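Local coordinates for Tat (Twin-arginine translocation) pathway signal sequence containing protein (Mycobacterium tuberculosis, PDB 5IMU), which is of unknown function, though the fragment described here joins an alpha/beta/alpha sandwich, which carries a potassium ion, to a bundle of helices, at residues 128-131 / 132-135; 154-157 / 158-161; 162-165 / 166-170; 176-179 / 180-183; 210-213 / 214-218. All coordinates share one frame; numbering follows the deposited sequence.

Contact 1: residues 128-131 / 132-135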
loop_
_atom_site.group_PDB
_atom_site.type_symbol
_atom_site.label_atom_id
_atom_site.label_comp_id
_atom_site.label_asym_id
_atom_site.label_seq_id
_atom_site.Cartn_x
_atom_site.Cartn_y
_atom_site.Cartn_z
ATOM N N LEU A 128 -7.960 12.882 11.150
ATOM C CA LEU A 128 -6.823 13.279 10.325
ATOM C C LEU A 128 -6.189 14.563 10.846
ATOM O O LEU A 128 -4.960 14.680 10.892
ATOM C CB LEU A 128 -7.262 13.440 8.865
ATOM C CG LEU A 128 -6.224 13.686 7.760
ATOM C CD1 LEU A 128 -6.796 13.250 6.421
ATOM C CD2 LEU A 128 -5.782 15.145 7.679
ATOM N N VAL A 129 -7.013 15.539 11.233
ATOM C CA VAL A 129 -6.485 16.816 11.703
ATOM C C VAL A 129 -5.704 16.626 13.000
ATOM O O VAL A 129 -4.656 17.251 13.209
ATOM C CB VAL A 129 -7.627 17.835 11.866
ATOM C CG1 VAL A 129 -7.115 19.125 12.493
ATOM C CG2 VAL A 129 -8.271 18.115 10.518
ATOM N N GLU A 130 -6.199 15.758 13.889
ATOM C CA GLU A 130 -5.466 15.453 15.115
ATOM C C GLU A 130 -4.139 14.776 14.809
ATOM O O GLU A 130 -3.112 15.100 15.418
ATOM C CB GLU A 130 -6.312 14.569 16.035
ATOM C CG GLU A 130 -7.061 15.320 17.127
ATOM C CD GLU A 130 -6.133 16.104 18.035
ATOM O OE1 GLU A 130 -6.123 17.350 17.946
ATOM O OE2 GLU A 130 -5.406 15.471 18.830
ATOM N N ALA A 131 -4.138 13.830 13.866
ATOM C CA ALA A 131 -2.902 13.141 13.511
ATOM C C ALA A 131 -1.859 14.118 12.986
ATOM O O ALA A 131 -0.674 14.014 13.323
ATOM C CB ALA A 131 -3.184 12.050 12.480
ATOM N N VAL A 132 -2.283 15.074 12.157
ATOM C CA VAL A 132 -1.358 16.078 11.648
ATOM C C VAL A 132 -0.856 16.966 12.780
ATOM O O VAL A 132 0.332 17.303 12.842
ATOM C CB VAL A 132 -2.029 16.901 10.533
ATOM C CG1 VAL A 132 -1.162 18.093 10.146
ATOM C CG2 VAL A 132 -2.302 16.026 9.318
ATOM N N ARG A 133 -1.748 17.350 13.699
ATOM C CA ARG A 133 -1.353 18.237 14.790
ATOM C C ARG A 133 -0.245 17.622 15.637
ATOM O O ARG A 133 0.697 18.315 16.040
ATOM C CB ARG A 133 -2.563 18.573 15.666
ATOM C CG ARG A 133 -2.217 19.461 16.855
ATOM C CD ARG A 133 -3.424 19.746 17.739
ATOM N NE ARG A 133 -3.828 18.581 18.524
ATOM C CZ ARG A 133 -3.246 18.204 19.658
ATOM N NH1 ARG A 133 -2.224 18.893 20.146
ATOM N NH2 ARG A 133 -3.685 17.131 20.305
ATOM N N ARG A 134 -0.328 16.322 15.901
ATOM C CA ARG A 134 0.557 15.672 16.857
ATOM C C ARG A 134 1.836 15.119 16.233
ATOM O O ARG A 134 2.646 14.525 16.951
ATOM C CB ARG A 134 -0.198 14.545 17.578
ATOM C CG ARG A 134 -1.354 15.042 18.447
ATOM C CD ARG A 134 -2.114 13.902 19.122
ATOM N NE ARG A 134 -1.263 13.107 20.001
ATOM C CZ ARG A 134 -1.707 12.133 20.789
ATOM N NH1 ARG A 134 -3.000 11.834 20.814
ATOM N NH2 ARG A 134 -0.860 11.458 21.557
ATOM N N ARG A 135 2.050 15.310 14.931
ATOM C CA ARG A 135 3.198 14.739 14.227
ATOM C C ARG A 135 4.200 15.845 13.920
ATOM O O ARG A 135 3.958 16.681 13.044
ATOM C CB ARG A 135 2.758 14.043 12.942
ATOM C CG ARG A 135 3.846 13.205 12.301
ATOM C CD ARG A 135 4.167 11.997 13.160
ATOM N NE ARG A 135 4.750 10.916 12.375
ATOM C CZ ARG A 135 4.671 9.632 12.702
ATOM N NH1 ARG A 135 4.020 9.263 13.797
ATOM N NH2 ARG A 135 5.230 8.713 11.926
HETATM O O HOH W 1 -5.162 12.818 19.216
#

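Contact 2: residues 154-157 / 158-161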
loop_
_atom_site.group_PDB
_atom_site.type_symbol
_atom_site.label_atom_id
_atom_site.label_comp_id
_atom_site.label_asym_id
_atom_site.label_seq_id
_atom_site.Cartn_x
_atom_site.Cartn_y
_atom_site.Cartn_z
ATOM N N GLY A 154 -10.918 23.188 -1.370
ATOM C CA GLY A 154 -10.087 23.307 -2.550
ATOM C C GLY A 154 -8.756 23.952 -2.230
ATOM O O GLY A 154 -8.688 24.878 -1.418
ATOM N N VAL A 155 -7.689 23.466 -2.855
ATOM C CA VAL A 155 -6.348 23.983 -2.630
ATOM C C VAL A 155 -5.799 24.504 -3.954
ATOM O O VAL A 155 -6.380 24.301 -5.019
ATOM C CB VAL A 155 -5.407 22.927 -2.019
ATOM C CG1 VAL A 155 -5.899 22.519 -0.637
ATOM C CG2 VAL A 155 -5.311 21.711 -2.932
ATOM N N LEU A 156 -4.663 25.191 -3.869
ATOM C CA LEU A 156 -4.034 25.745 -5.054
ATOM C C LEU A 156 -3.172 24.693 -5.747
ATOM O O LEU A 156 -2.759 23.696 -5.149
ATOM C CB LEU A 156 -3.185 26.965 -4.695
ATOM C CG LEU A 156 -3.885 28.130 -3.994
ATOM C CD1 LEU A 156 -2.902 29.269 -3.777
ATOM C CD2 LEU A 156 -5.087 28.596 -4.797
ATOM N N GLU A 157 -2.900 24.929 -7.032
ATOM C CA GLU A 157 -2.122 23.964 -7.801
ATOM C C GLU A 157 -0.711 23.825 -7.252
ATOM O O GLU A 157 -0.171 22.716 -7.180
ATOM C CB GLU A 157 -2.064 24.365 -9.271
ATOM C CG GLU A 157 -1.324 23.348 -10.134
ATOM C CD GLU A 157 -2.089 22.053 -10.296
ATOM O OE1 GLU A 157 -3.332 22.117 -10.355
ATOM O OE2 GLU A 157 -1.464 20.971 -10.381
ATOM N N ASN A 158 -0.087 24.944 -6.878
ATOM C CA ASN A 158 1.249 24.861 -6.307
ATOM C C ASN A 158 1.238 24.091 -4.995
ATOM O O ASN A 158 2.256 23.503 -4.614
ATOM C CB ASN A 158 1.833 26.259 -6.096
ATOM C CG ASN A 158 1.321 26.920 -4.830
ATOM O OD1 ASN A 158 1.971 26.873 -3.783
ATOM N ND2 ASN A 158 0.152 27.541 -4.918
ATOM N N GLU A 159 0.098 24.070 -4.301
ATOM C CA GLU A 159 0.008 23.307 -3.062
ATOM C C GLU A 159 -0.128 21.815 -3.342
ATOM O O GLU A 159 0.452 20.990 -2.627
ATOM C CB GLU A 159 -1.154 23.833 -2.216
ATOM C CG GLU A 159 -0.895 25.251 -1.706
ATOM C CD GLU A 159 -2.120 25.925 -1.121
ATOM O OE1 GLU A 159 -3.246 25.439 -1.355
ATOM O OE2 GLU A 159 -1.950 26.950 -0.425
ATOM N N ALA A 160 -0.878 21.450 -4.385
ATOM C CA ALA A 160 -0.915 20.055 -4.810
ATOM C C ALA A 160 0.446 19.605 -5.328
ATOM O O ALA A 160 0.873 18.472 -5.076
ATOM C CB ALA A 160 -1.990 19.855 -5.880
ATOM N N GLU A 161 1.143 20.485 -6.050
ATOM C CA GLU A 161 2.464 20.146 -6.571
ATOM C C GLU A 161 3.458 19.914 -5.438
ATOM O O GLU A 161 4.236 18.953 -5.466
ATOM C CB GLU A 161 2.957 21.254 -7.502
ATOM C CG GLU A 161 2.191 21.347 -8.810
ATOM C CD GLU A 161 2.506 22.614 -9.581
ATOM O OE1 GLU A 161 2.913 23.613 -8.950
ATOM O OE2 GLU A 161 2.349 22.617 -10.820
#

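Contact 3: residues 162-165 / 166-170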
loop_
_atom_site.group_PDB
_atom_site.type_symbol
_atom_site.label_atom_id
_atom_site.label_comp_id
_atom_site.label_asym_id
_atom_site.label_seq_id
_atom_site.Cartn_x
_atom_site.Cartn_y
_atom_site.Cartn_z
ATOM N N LEU A 162 3.445 20.789 -4.430
ATOM C CA LEU A 162 4.351 20.624 -3.296
ATOM C C LEU A 162 4.019 19.363 -2.509
ATOM O O LEU A 162 4.923 18.625 -2.099
ATOM C CB LEU A 162 4.290 21.858 -2.392
ATOM C CG LEU A 162 5.130 21.826 -1.114
ATOM C CD1 LEU A 162 6.588 21.521 -1.424
ATOM C CD2 LEU A 162 5.002 23.148 -0.372
ATOM N N LEU A 163 2.728 19.102 -2.288
ATOM C CA LEU A 163 2.326 17.889 -1.583
ATOM C C LEU A 163 2.849 16.646 -2.293
ATOM O O LEU A 163 3.418 15.747 -1.661
ATOM C CB LEU A 163 0.804 17.835 -1.455
ATOM C CG LEU A 163 0.220 16.535 -0.896
ATOM C CD1 LEU A 163 0.694 16.286 0.531
ATOM C CD2 LEU A 163 -1.297 16.554 -0.964
ATOM N N HIS A 164 2.671 16.578 -3.614
ATOM C CA HIS A 164 3.153 15.412 -4.344
ATOM C C HIS A 164 4.672 15.333 -4.314
ATOM O O HIS A 164 5.241 14.238 -4.243
ATOM C CB HIS A 164 2.657 15.424 -5.787
ATOM C CG HIS A 164 2.843 14.109 -6.480
ATOM N ND1 HIS A 164 2.032 13.022 -6.234
ATOM C CD2 HIS A 164 3.769 13.694 -7.377
ATOM C CE1 HIS A 164 2.437 12.000 -6.967
ATOM N NE2 HIS A 164 3.491 12.381 -7.667
ATOM N N GLY A 165 5.347 16.484 -4.371
ATOM C CA GLY A 165 6.796 16.480 -4.262
ATOM C C GLY A 165 7.273 15.939 -2.929
ATOM O O GLY A 165 8.293 15.249 -2.854
ATOM N N CYS A 166 6.535 16.235 -1.856
ATOM C CA CYS A 166 6.903 15.712 -0.546
ATOM C C CYS A 166 6.578 14.228 -0.419
ATOM O O CYS A 166 7.298 13.498 0.272
ATOM C CB CYS A 166 6.204 16.509 0.555
ATOM S SG CYS A 166 6.850 18.187 0.766
ATOM N N ILE A 167 5.506 13.768 -1.067
ATOM C CA ILE A 167 5.201 12.338 -1.077
ATOM C C ILE A 167 6.305 11.568 -1.791
ATOM O O ILE A 167 6.785 10.537 -1.303
ATOM C CB ILE A 167 3.827 12.083 -1.723
ATOM C CG1 ILE A 167 2.706 12.584 -0.811
ATOM C CG2 ILE A 167 3.650 10.604 -2.032
ATOM C CD1 ILE A 167 1.346 12.607 -1.470
ATOM N N THR A 168 6.728 12.062 -2.958
ATOM C CA THR A 168 7.800 11.407 -3.699
ATOM C C THR A 168 9.090 11.374 -2.888
ATOM O O THR A 168 9.840 10.392 -2.936
ATOM C CB THR A 168 8.023 12.125 -5.033
ATOM O OG1 THR A 168 6.807 12.114 -5.790
ATOM C CG2 THR A 168 9.120 11.440 -5.838
ATOM N N ALA A 169 9.356 12.434 -2.121
ATOM C CA ALA A 169 10.602 12.507 -1.365
ATOM C C ALA A 169 10.622 11.507 -0.212
ATOM O O ALA A 169 11.634 10.832 0.010
ATOM C CB ALA A 169 10.818 13.929 -0.853
ATOM N N VAL A 170 9.524 11.400 0.544
ATOM C CA VAL A 170 9.514 10.434 1.639
ATOM C C VAL A 170 9.481 9.012 1.093
ATOM O O VAL A 170 10.042 8.092 1.703
ATOM C CB VAL A 170 8.345 10.698 2.609
ATOM C CG1 VAL A 170 7.004 10.523 1.916
ATOM C CG2 VAL A 170 8.444 9.774 3.814
#

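Contact 4: residues 176-179 / 180-183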
loop_
_atom_site.group_PDB
_atom_site.type_symbol
_atom_site.label_atom_id
_atom_site.label_comp_id
_atom_site.label_asym_id
_atom_site.label_seq_id
_atom_site.Cartn_x
_atom_site.Cartn_y
_atom_site.Cartn_z
ATOM N N LYS A 176 14.952 3.811 0.075
ATOM C CA LYS A 176 16.406 3.708 0.091
ATOM C C LYS A 176 16.922 3.207 1.436
ATOM O O LYS A 176 17.985 2.578 1.491
ATOM C CB LYS A 176 17.032 5.060 -0.258
ATOM C CG LYS A 176 16.870 5.449 -1.728
ATOM C CD LYS A 176 17.288 6.893 -1.982
ATOM C CE LYS A 176 17.179 7.259 -3.458
ATOM N NZ LYS A 176 18.115 6.468 -4.307
ATOM N N ALA A 177 16.186 3.464 2.521
ATOM C CA ALA A 177 16.594 2.972 3.831
ATOM C C ALA A 177 16.169 1.526 4.056
ATOM O O ALA A 177 16.774 0.830 4.880
ATOM C CB ALA A 177 16.023 3.867 4.931
ATOM N N TYR A 178 15.138 1.071 3.348
ATOM C CA TYR A 178 14.665 -0.313 3.398
ATOM C C TYR A 178 15.828 -1.289 3.202
ATOM O O TYR A 178 16.695 -1.059 2.360
ATOM C CB TYR A 178 13.584 -0.518 2.324
ATOM C CG TYR A 178 12.983 -1.909 2.220
ATOM C CD1 TYR A 178 13.610 -2.905 1.480
ATOM C CD2 TYR A 178 11.766 -2.208 2.824
ATOM C CE1 TYR A 178 13.058 -4.167 1.368
ATOM C CE2 TYR A 178 11.205 -3.471 2.715
ATOM C CZ TYR A 178 11.855 -4.445 1.985
ATOM O OH TYR A 178 11.303 -5.702 1.872
ATOM N N PRO A 179 15.852 -2.384 3.981
ATOM C CA PRO A 179 14.838 -2.777 4.970
ATOM C C PRO A 179 15.046 -2.186 6.365
ATOM O O PRO A 179 14.362 -2.606 7.298
ATOM C CB PRO A 179 14.984 -4.298 5.014
ATOM C CG PRO A 179 16.429 -4.530 4.741
ATOM C CD PRO A 179 16.886 -3.422 3.818
ATOM N N SER A 180 15.971 -1.235 6.506
ATOM C CA SER A 180 16.232 -0.575 7.780
ATOM C C SER A 180 15.525 0.771 7.890
ATOM O O SER A 180 16.048 1.705 8.509
ATOM C CB SER A 180 17.737 -0.405 7.991
ATOM O OG SER A 180 18.396 -1.660 7.981
ATOM N N HIS A 181 14.341 0.885 7.298
ATOM C CA HIS A 181 13.581 2.124 7.333
ATOM C C HIS A 181 12.938 2.330 8.700
ATOM O O HIS A 181 12.694 1.380 9.449
ATOM C CB HIS A 181 12.505 2.110 6.249
ATOM C CG HIS A 181 11.660 0.874 6.257
ATOM N ND1 HIS A 181 12.163 -0.376 5.963
ATOM C CD2 HIS A 181 10.344 0.693 6.526
ATOM C CE1 HIS A 181 11.197 -1.271 6.052
ATOM N NE2 HIS A 181 10.082 -0.648 6.391
ATOM N N GLU A 182 12.662 3.590 9.022
ATOM C CA GLU A 182 11.947 3.938 10.242
ATOM C C GLU A 182 10.453 3.982 9.950
ATOM O O GLU A 182 10.020 4.650 9.004
ATOM C CB GLU A 182 12.418 5.289 10.785
ATOM C CG GLU A 182 13.873 5.322 11.229
ATOM C CD GLU A 182 14.103 4.603 12.545
ATOM O OE1 GLU A 182 13.112 4.316 13.250
ATOM O OE2 GLU A 182 15.276 4.327 12.876
ATOM N N LEU A 183 9.668 3.262 10.758
ATOM C CA LEU A 183 8.217 3.339 10.630
ATOM C C LEU A 183 7.704 4.754 10.847
ATOM O O LEU A 183 6.603 5.080 10.389
ATOM C CB LEU A 183 7.536 2.398 11.624
ATOM C CG LEU A 183 7.571 0.894 11.364
ATOM C CD1 LEU A 183 6.544 0.221 12.254
ATOM C CD2 LEU A 183 7.315 0.568 9.902
HETATM O O HOH W 2 12.960 -1.220 9.204
#

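Contact 5: residues 210-213 / 214-218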
loop_
_atom_site.group_PDB
_atom_site.type_symbol
_atom_site.label_atom_id
_atom_site.label_comp_id
_atom_site.label_asym_id
_atom_site.label_seq_id
_atom_site.Cartn_x
_atom_site.Cartn_y
_atom_site.Cartn_z
ATOM N N LEU A 210 -5.432 6.504 6.124
ATOM C CA LEU A 210 -5.603 6.936 7.509
ATOM C C LEU A 210 -5.733 5.742 8.448
ATOM O O LEU A 210 -5.177 5.753 9.553
ATOM C CB LEU A 210 -6.828 7.841 7.631
ATOM C CG LEU A 210 -6.750 9.078 8.532
ATOM C CD1 LEU A 210 -8.081 9.306 9.240
ATOM C CD2 LEU A 210 -5.605 9.002 9.533
ATOM N N ALA A 211 -6.474 4.712 8.034
ATOM C CA ALA A 211 -6.606 3.518 8.864
ATOM C C ALA A 211 -5.257 2.844 9.073
ATOM O O ALA A 211 -4.929 2.422 10.188
ATOM C CB ALA A 211 -7.601 2.544 8.231
ATOM N N TRP A 212 -4.455 2.742 8.012
ATOM C CA TRP A 212 -3.140 2.131 8.148
ATOM C C TRP A 212 -2.192 3.001 8.963
ATOM O O TRP A 212 -1.292 2.476 9.627
ATOM C CB TRP A 212 -2.553 1.840 6.769
ATOM C CG TRP A 212 -2.969 0.502 6.247
ATOM C CD1 TRP A 212 -3.933 0.244 5.316
ATOM C CD2 TRP A 212 -2.444 -0.768 6.648
ATOM N NE1 TRP A 212 -4.033 -1.113 5.105
ATOM C CE2 TRP A 212 -3.129 -1.756 5.912
ATOM C CE3 TRP A 212 -1.456 -1.165 7.554
ATOM C CZ2 TRP A 212 -2.857 -3.116 6.055
ATOM C CZ3 TRP A 212 -1.187 -2.516 7.696
ATOM C CH2 TRP A 212 -1.883 -3.476 6.951
ATOM N N TYR A 213 -2.371 4.323 8.925
ATOM C CA TYR A 213 -1.552 5.193 9.764
ATOM C C TYR A 213 -1.753 4.876 11.242
ATOM O O TYR A 213 -0.792 4.882 12.020
ATOM C CB TYR A 213 -1.875 6.663 9.485
ATOM C CG TYR A 213 -1.122 7.619 10.389
ATOM C CD1 TYR A 213 0.181 7.992 10.098
ATOM C CD2 TYR A 213 -1.714 8.137 11.536
ATOM C CE1 TYR A 213 0.878 8.859 10.922
ATOM C CE2 TYR A 213 -1.024 9.003 12.367
ATOM C CZ TYR A 213 0.269 9.362 12.054
ATOM O OH TYR A 213 0.954 10.223 12.878
ATOM N N ALA A 214 -2.995 4.590 11.642
ATOM C CA ALA A 214 -3.294 4.371 13.055
ATOM C C ALA A 214 -2.604 3.122 13.588
ATOM O O ALA A 214 -2.035 3.140 14.686
ATOM C CB ALA A 214 -4.806 4.275 13.262
ATOM N N VAL A 215 -2.650 2.022 12.833
ATOM C CA VAL A 215 -1.999 0.799 13.292
ATOM C C VAL A 215 -0.486 0.878 13.148
ATOM O O VAL A 215 0.236 0.203 13.893
ATOM C CB VAL A 215 -2.533 -0.437 12.546
ATOM C CG1 VAL A 215 -4.024 -0.602 12.796
ATOM C CG2 VAL A 215 -2.235 -0.346 11.053
ATOM N N THR A 216 0.014 1.701 12.224
ATOM C CA THR A 216 1.457 1.817 12.048
ATOM C C THR A 216 2.094 2.600 13.190
ATOM O O THR A 216 3.219 2.297 13.604
ATOM C CB THR A 216 1.766 2.476 10.705
ATOM O OG1 THR A 216 1.107 1.753 9.660
ATOM C CG2 THR A 216 3.264 2.472 10.437
ATOM N N THR A 217 1.392 3.602 13.718
ATOM C CA THR A 217 1.925 4.480 14.749
ATOM C C THR A 217 1.457 4.100 16.148
ATOM O O THR A 217 1.693 4.857 17.095
ATOM C CB THR A 217 1.541 5.931 14.457
ATOM O OG1 THR A 217 0.114 6.069 14.502
ATOM C CG2 THR A 217 2.045 6.348 13.083
ATOM N N ARG A 218 0.799 2.956 16.300
ATOM C CA ARG A 218 0.296 2.554 17.607
ATOM C C ARG A 218 1.436 2.264 18.572
ATOM O O ARG A 218 2.470 1.709 18.195
ATOM C CB ARG A 218 -0.610 1.324 17.481
ATOM C CG ARG A 218 -2.082 1.695 17.578
ATOM C CD ARG A 218 -3.040 0.516 17.528
ATOM N NE ARG A 218 -4.292 0.866 18.217
ATOM C CZ ARG A 218 -4.550 0.640 19.502
ATOM N NH1 ARG A 218 -3.661 0.017 20.271
ATOM N NH2 ARG A 218 -5.711 1.018 20.007
#

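Contact 1: residues 128-131 / 132-135
Three i to i+4 backbone bonds, V132 N to L128 O, R133 N to V129 O and R134 N to E130 O, carry the chain through the last turns of helix 124-133. On the outer side E130 and R133, one turn apart, run side by side and close a salt bridge by a side-on grip. R133 NE reaches E130 OE1 at 2.7 Å, and NH2 takes the syn lone pair of OE2 at 2.8 Å. The fit is not quite flat, since carboxylate and guanidinium planes differ by 32°. R133 runs extended to CD, then bends at chi3 (73°), bringing the NE/NH2 edge to the acid. R134 CG lies 3.6 Å above the R133 guanidinium plane, toward the rim of one face. Water 1 gives a proton to E130 OE2 (2.7 Å) and accepts one from R134 NH1, so a single acid serves two arginines, one directly and one through solvent. Inside, L128 CD2 meets V132 CG2 at 3.9 Å. R135 turns away to D188 and to the carbonyl of T184. V129 and V132 rest on helix 140-151 (L147, V150, A146), L128 and A131 on helix 183-199 (L198, L191), while A131 also touches Y213 of helix 203-216.

Contact 2: residues 154-157 / 158-161
The backbone amide of L156 and the carboxylate of E159 make the main polar link at this helix start. The amide points almost straight at the carboxylate, with L156 N to E159 OE1 at 2.9 Å and an N-H...O angle of 173°, although OE1 is approached from well above the carboxylate plane. E159 reaches back because CG stands beside its own backbone N (chi1 -67°) and the chain beyond it is extended. The carbonyl of L156 begins the regular pattern, taking A160 N at 3.0 Å and, weakly, E159 N. E161 N to E157 O follows at 2.8 Å. L156 occupies the N-cap of helix 157-177 and E159 the N3 position, so the bond is one half of a capping box; the reciprocal half is missing, because leucine has no side-chain acceptor. An acid in the first turn is also probably favoured by the helix dipole. E157 OE2 and E161 OE2 are 4.2 Å apart, probably a mildly unfavourable approach at this exposed site, with the carboxylate planes at 82°. Among the van der Waals contacts, V155 CB packs 3.4 Å from E159 OE1, and N158 lies alongside L156, its ND2 3.4 Å from L156 CB. Beyond the two segments, E159 lies on I141 and I145 of helix 140-151, while V155 and A160 both touch I199 of helix 183-199.

Contact 3: residues 162-165 / 166-170
The imidazole of H164 is the flat group here, and it meets T168 obliquely: T168 OG1 stands 3.8 Å from H164 CD2 and is equally near H164 NE2. The ring is held from elsewhere, by a hydrogen bond between ND1 and E196 of helix 183-199. With CG placed opposite the backbone N (chi1 -166°), the imidazole swings clear of the main chain toward that partner. The hydroxyl of T168 points back toward the preceding turn. Its OG1 lies beside its own backbone N (chi1 -58°) and comes within 3.1 Å of H164 O, a possible hydrogen bond whose proton has a second acceptor nearby. The same carbonyl certainly receives T168 N, at 2.9 Å and with an N-H...O angle of 168°. This is the middle of helix 157-177, a long helix of the bundle, with L163 and I167 buried and H164 and G165 exposed, and its i to i+4 bonds run on through C166 N to L162 O, I167 N to L163 O and A169 N to G165 O. Apolar side chains pair at the same spacing. L163 and I167 pass each other at a slant, L163 CG lying 4.1 Å from I167 CD1, while I167 CG1 lies 3.4 Å from L163 O. Both face helix 183-199, L163 against I195 and E196, I167 against L192 and E196. On another flank L162 CD1 approaches C166 SG at 4.0 Å, and these two side chains share I141 of helix 140-151 as a neighbour.

Contact 4: residues 176-179 / 180-183
S180 N and A177 O make the short backbone bond that closes this turn, 2.7 Å long but bent, with an N-H...O angle of 130°. Between them Y178 and P179 are joined by a cis peptide, and their backbone angles fit a type VIa beta turn. The chain thereby reverses as it leaves helix 157-177 and heads for helix 183-199. P179 folds back on its predecessor, its CB 4.0 Å above the plane of the Y178 ring and over its centre. H181 comes up beside the tyrosine, pointing the same way. The two rings are nearly parallel, 20° apart, but slid so far that their centroids are 5.3 Å apart, and they meet mainly through Y178 CD2 and H181 CE1 at 3.4 Å. H181 can stand there because its CG sits between its own backbone N and carbonyl carbon (chi1 51°), which lifts the imidazole toward P179. Water 2 lies above one face of that imidazole, toward its rim, and donates to P179 O at 2.7 Å and to H181 O at 2.6 Å, bridging the turn to the residue that follows it. Both aromatic side chains end on polar groups of the alpha/beta part: Y178 OH bonds to D49 and to the amide of S32, and H181 NE2 to the carbonyl of L50. The cis-proline turn thus presents two rings together, and their polar tips join the helical part to the loops beside the sheet; since L50 offers a carbonyl oxygen, H181 NE2 must be the donor.

Contact 5: residues 210-213 / 214-218
Y213 and T217 form the tight side of this helix end. The methyl CG2 of T217 sits over one face of the Y213 ring, 3.8 Å from its centroid and 22° off the normal, a CH-pi contact, with Y213 CE1 its nearest ring atom at 3.5 Å. That placement leaves T217 OG1 between its own backbone N and carbonyl carbon (chi1 63°), from where it donates to Y213 O at 2.9 Å. The amide T217 N reaches the same oxygen from the opposite face. T216 repeats the double grip one residue earlier: its N and OG1 both donate to W212 O, again from opposite faces, though the hydroxyl distance, 2.5 Å, is doubtfully short. V215 CG2 adds apolar packing, 3.7 Å from W212 CE3. The side of A211 and A214 is looser. A214, exposed, has its N bonded to L210 O at 3.2 Å and only weakly to A211 O, while A211 O lies 3.5 Å from V215 N. Around this end of helix 203-216, L210 meets F124 and T127 of helix 124-133, Y213 packs on L191 and T216 on M190 of helix 183-199, and the W212 ring meets those of Y208 and W54, planes at about 55°, and touches the loop residues P70 and R73.

In the fold
All five contacts are local and belong to the helical part of the chain. Contacts 2 and 3 adjoin on helix 157-177, with centres about 12 Å apart, and contact 4 ends the same helix, its centre about 29 Å from that of contact 2. Contacts 1 and 5 lie on two helices that touch: A131 CB is 3.7 Å from Y213 CE2, and R135 packs against Y213 and T217. Contact 4 reaches both, through L183 CD1, 4.1 Å from T216 O, and through L183 O, 4.2 Å from R135 NH2. The potassium ion, held by T44, N64 and T66, lies in the sheet domain, outside every contact; the aromatic pair of contact 4 turns toward that domain.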